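Local coordinates for protein extracellular ligand-binding receptor (PDB 3SG0) that probably binds aromatic acids such as benzoylformate in the periplasm as the solute-binding component of a transport system, at residues Ala121-Val126 with Asn142-Ala147. Numbering follows the deposited sequence.
With 173 (benzoyl-formic acid), chain B.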
ATOM      1  N   ALA A 121      -2.513  -0.120  -3.256  1.00  7.04           N
ATOM      2  CA  ALA A 121      -3.105   1.080  -2.653  1.00  7.17           C
ATOM      3  C   ALA A 121      -4.334   1.678  -3.330  1.00  6.94           C
ATOM      4  O   ALA A 121      -5.123   2.351  -2.664  1.00  7.47           O
ATOM      5  CB  ALA A 121      -2.038   2.172  -2.523  1.00  8.30           C
ATOM      6  N   ALA A 122      -4.483   1.524  -4.643  1.00  7.37           N
ATOM      7  CA  ALA A 122      -5.529   2.280  -5.348  1.00  7.95           C
ATOM      8  C   ALA A 122      -6.945   1.885  -4.933  1.00  7.28           C
ATOM      9  O   ALA A 122      -7.250   0.711  -4.766  1.00  7.63           O
ATOM     10  CB  ALA A 122      -5.374   2.139  -6.842  1.00  9.13           C
ATOM     11  N   ALA A 123      -7.816   2.881  -4.790  1.00  7.97           N
ATOM     12  CA  ALA A 123      -9.186   2.637  -4.351  1.00  7.99           C
ATOM     13  C   ALA A 123      -9.922   1.635  -5.233  1.00  8.21           C
ATOM     14  O   ALA A 123     -10.725   0.845  -4.730  1.00  8.60           O
ATOM     15  CB  ALA A 123      -9.957   3.946  -4.300  1.00  9.78           C
ATOM     16  N   ILE A 124      -9.641   1.656  -6.535  1.00  8.21           N
ATOM     17  CA  ILE A 124     -10.341   0.810  -7.496  0.76  9.22           C
ATOM     18  C   ILE A 124     -10.175  -0.684  -7.199  1.00  8.20           C
ATOM     19  O   ILE A 124     -10.942  -1.516  -7.690  1.00  9.77           O
ATOM     20  CB  ILE A 124      -9.886   1.153  -8.939  0.76 10.78           C
ATOM     21  CG1 ILE A 124     -10.788   0.503  -9.984  0.76 13.04           C
ATOM     22  CG2 ILE A 124      -8.445   0.752  -9.175  0.76 12.61           C
ATOM     23  CD1 ILE A 124     -10.526   1.007 -11.385  0.76 20.83           C
ATOM     24  N   LEU A 125      -9.169  -1.036  -6.404  1.00  8.38           N
ATOM     25  CA  LEU A 125      -8.986  -2.441  -6.053  1.00  8.11           C
ATOM     26  C   LEU A 125     -10.166  -3.019  -5.267  1.00  8.16           C
ATOM     27  O   LEU A 125     -10.429  -4.219  -5.358  1.00  9.33           O
ATOM     28  CB  LEU A 125      -7.675  -2.646  -5.305  1.00  8.23           C
ATOM     29  CG  LEU A 125      -6.424  -2.331  -6.141  1.00  7.97           C
ATOM     30  CD1 LEU A 125      -5.194  -2.245  -5.256  1.00  9.68           C
ATOM     31  CD2 LEU A 125      -6.238  -3.361  -7.244  1.00 12.25           C
ATOM     32  N   VAL A 126     -10.873  -2.183  -4.499  1.00  7.94           N
ATOM     33  CA  VAL A 126     -12.009  -2.678  -3.711  1.00  7.92           C
ATOM     34  C   VAL A 126     -13.263  -1.818  -3.772  1.00  8.39           C
ATOM     35  O   VAL A 126     -14.292  -2.210  -3.213  1.00  8.97           O
ATOM     36  CB  VAL A 126     -11.666  -2.878  -2.210  1.00  9.42           C
ATOM     37  CG1 VAL A 126     -10.634  -3.973  -2.043  1.00 11.05           C
ATOM     38  CG2 VAL A 126     -11.227  -1.566  -1.549  1.00  9.80           C
ATOM     39  N   ASN A 142      -7.220   3.400   1.121  1.00  7.22           N
ATOM     40  CA  ASN A 142      -7.504   3.838  -0.237  1.00  7.43           C
ATOM     41  C   ASN A 142      -6.864   5.190  -0.534  1.00  7.53           C
ATOM     42  O   ASN A 142      -6.951   6.134   0.263  1.00  8.34           O
ATOM     43  CB  ASN A 142      -9.011   3.936  -0.455  1.00  8.32           C
ATOM     44  CG  ASN A 142      -9.688   2.582  -0.579  1.00  8.07           C
ATOM     45  OD1 ASN A 142      -9.044   1.547  -0.738  1.00  8.28           O
ATOM     46  ND2 ASN A 142     -11.014   2.598  -0.518  1.00 10.33           N
ATOM     47  N   ASP A 143      -6.256   5.293  -1.714  1.00  7.94           N
ATOM     48  CA  ASP A 143      -5.538   6.499  -2.097  1.00  8.41           C
ATOM     49  C   ASP A 143      -6.410   7.736  -2.130  1.00  8.91           C
ATOM     50  O   ASP A 143      -5.895   8.836  -1.942  1.00  9.93           O
ATOM     51  CB  ASP A 143      -4.851   6.324  -3.452  1.00  8.75           C
ATOM     52  CG  ASP A 143      -3.626   5.449  -3.367  1.00  8.13           C
ATOM     53  OD1 ASP A 143      -2.854   5.616  -2.389  1.00  8.42           O
ATOM     54  OD2 ASP A 143      -3.447   4.598  -4.262  1.00  8.21           O
ATOM     55  N   ASP A 144      -7.710   7.600  -2.374  1.00  8.83           N
ATOM     56  CA  ASP A 144      -8.549   8.792  -2.388  1.00  9.67           C
ATOM     57  C   ASP A 144      -8.595   9.483  -1.023  1.00 10.71           C
ATOM     58  O   ASP A 144      -8.654  10.715  -0.951  1.00 11.32           O
ATOM     59  CB  ASP A 144      -9.951   8.544  -2.987  1.00 11.67           C
ATOM     60  CG  ASP A 144     -10.746   7.461  -2.278  1.00 15.07           C
ATOM     61  OD1 ASP A 144     -10.177   6.612  -1.578  1.00 13.94           O
ATOM     62  OD2 ASP A 144     -11.989   7.448  -2.452  1.00 20.67           O
ATOM     63  N   ILE A 145      -8.539   8.701   0.054  1.00  9.59           N
ATOM     64  CA  ILE A 145      -8.480   9.258   1.401  1.00 10.73           C
ATOM     65  C   ILE A 145      -7.211  10.085   1.570  1.00  9.82           C
ATOM     66  O   ILE A 145      -7.232  11.204   2.085  1.00 10.77           O
ATOM     67  CB  ILE A 145      -8.496   8.135   2.461  1.00 10.67           C
ATOM     68  CG1 ILE A 145      -9.801   7.339   2.386  1.00 13.01           C
ATOM     69  CG2 ILE A 145      -8.283   8.701   3.860  1.00 12.59           C
ATOM     70  CD1 ILE A 145      -9.769   6.038   3.177  1.00 13.34           C
HETATM   71  N   MSE A 146      -6.094   9.521   1.127  1.00  9.74           N
HETATM   72  CA  MSE A 146      -4.815  10.198   1.244  1.00  9.27           C
HETATM   73  C   MSE A 146      -4.746  11.431   0.350  1.00  9.46           C
HETATM   74  O   MSE A 146      -4.224  12.472   0.756  1.00 10.53           O
HETATM   75  CB  MSE A 146      -3.672   9.235   0.922  1.00  9.63           C
HETATM   76  CG  MSE A 146      -3.612   8.039   1.871  1.00 11.24           C
HETATM   77 SE   MSE A 146      -3.253   8.579   3.724  0.59 12.36          SE
HETATM   78  CE  MSE A 146      -3.691   6.957   4.673  1.00 11.23           C
ATOM     79  N   ALA A 147      -5.272  11.315  -0.868  1.00  9.41           N
ATOM     80  CA  ALA A 147      -5.268  12.430  -1.810  1.00 10.37           C
ATOM     81  C   ALA A 147      -6.095  13.595  -1.271  1.00 12.26           C
ATOM     82  O   ALA A 147      -5.711  14.759  -1.410  1.00 11.82           O
ATOM     83  CB  ALA A 147      -5.789  11.981  -3.158  1.00 11.33           C
TER
HETATM   84  O1B 173 B 384      -0.503   0.490  -5.345  1.00  9.35           O
HETATM   85  C1  173 B 384       0.554   0.697  -5.879  1.00 11.26           C
HETATM   86  O1A 173 B 384       0.761   0.547  -7.245  1.00 10.35           O
HETATM   87  C2  173 B 384       1.670   1.365  -5.122  1.00 11.86           C
HETATM   88  O2  173 B 384       2.613   1.813  -5.704  1.00 15.69           O
HETATM   89  C1G 173 B 384       1.570   1.382  -3.629  1.00 11.71           C
HETATM   90  C2D 173 B 384       1.162   0.107  -2.898  1.00 10.89           C
HETATM   91  C2E 173 B 384       1.029   0.112  -1.389  1.00  9.81           C
HETATM   92  C3  173 B 384       1.293   1.407  -0.623  1.00 11.76           C
HETATM   93  C1E 173 B 384       1.698   2.681  -1.389  1.00 11.97           C
HETATM   94  C1D 173 B 384       1.847   2.681  -2.896  1.00 13.63           C
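Asp-143 N, at the first turn of helix 143-156, donates to Ala-121 O at 3.3 Å, a bent bond (N-H...O 137°) whose donor sits 30° off the carbonyl plane. One peptide earlier, Ala-121 N donates to O1B of benzoylformate at 3.0 Å. Thr-99 OG1 and Arg-198 also hydrogen-bond the ligand, and Thr-99 OG1 pairs with Ala-122 N as well.

Asp-143 CG is anti to its own carbonyl carbon (chi1 -74°), a torsion that lays the carboxylate along Ala-121, with OD2 3.3 Å from Ala-121 CB. OD2 also comes within 3.2 Å of Ala-121 O; these are two acceptors that do not bond, and their closeness is probably eased by Lys-138 NZ, which hydrogen-bonds both Ala-121 O and Asn-142 OD1. Ala-122 N is near OD2 too, but badly angled for a bond. With an alanine in place of Asp-143, Tyr-175 OH and His-247 NE2 would probably lose OD1, their shared hydrogen-bonding partner, and a gap would open beside Ala-121.

Further along, the contact is van der Waals. Ala-123 CB packs on Asn-142 CB at 4.0 Å and meets Asp-144 OD1 at 3.8 Å, while Val-126 CG2 touches Asn-142 OD1.

The loop after strand 116-118 is thus pinned to a helix start beside the ligand; here the N-H of Ala-121 binds the ligand carboxylate, a layout consistent with the interdomain cleft of leucine-binding-protein-type periplasmic receptors.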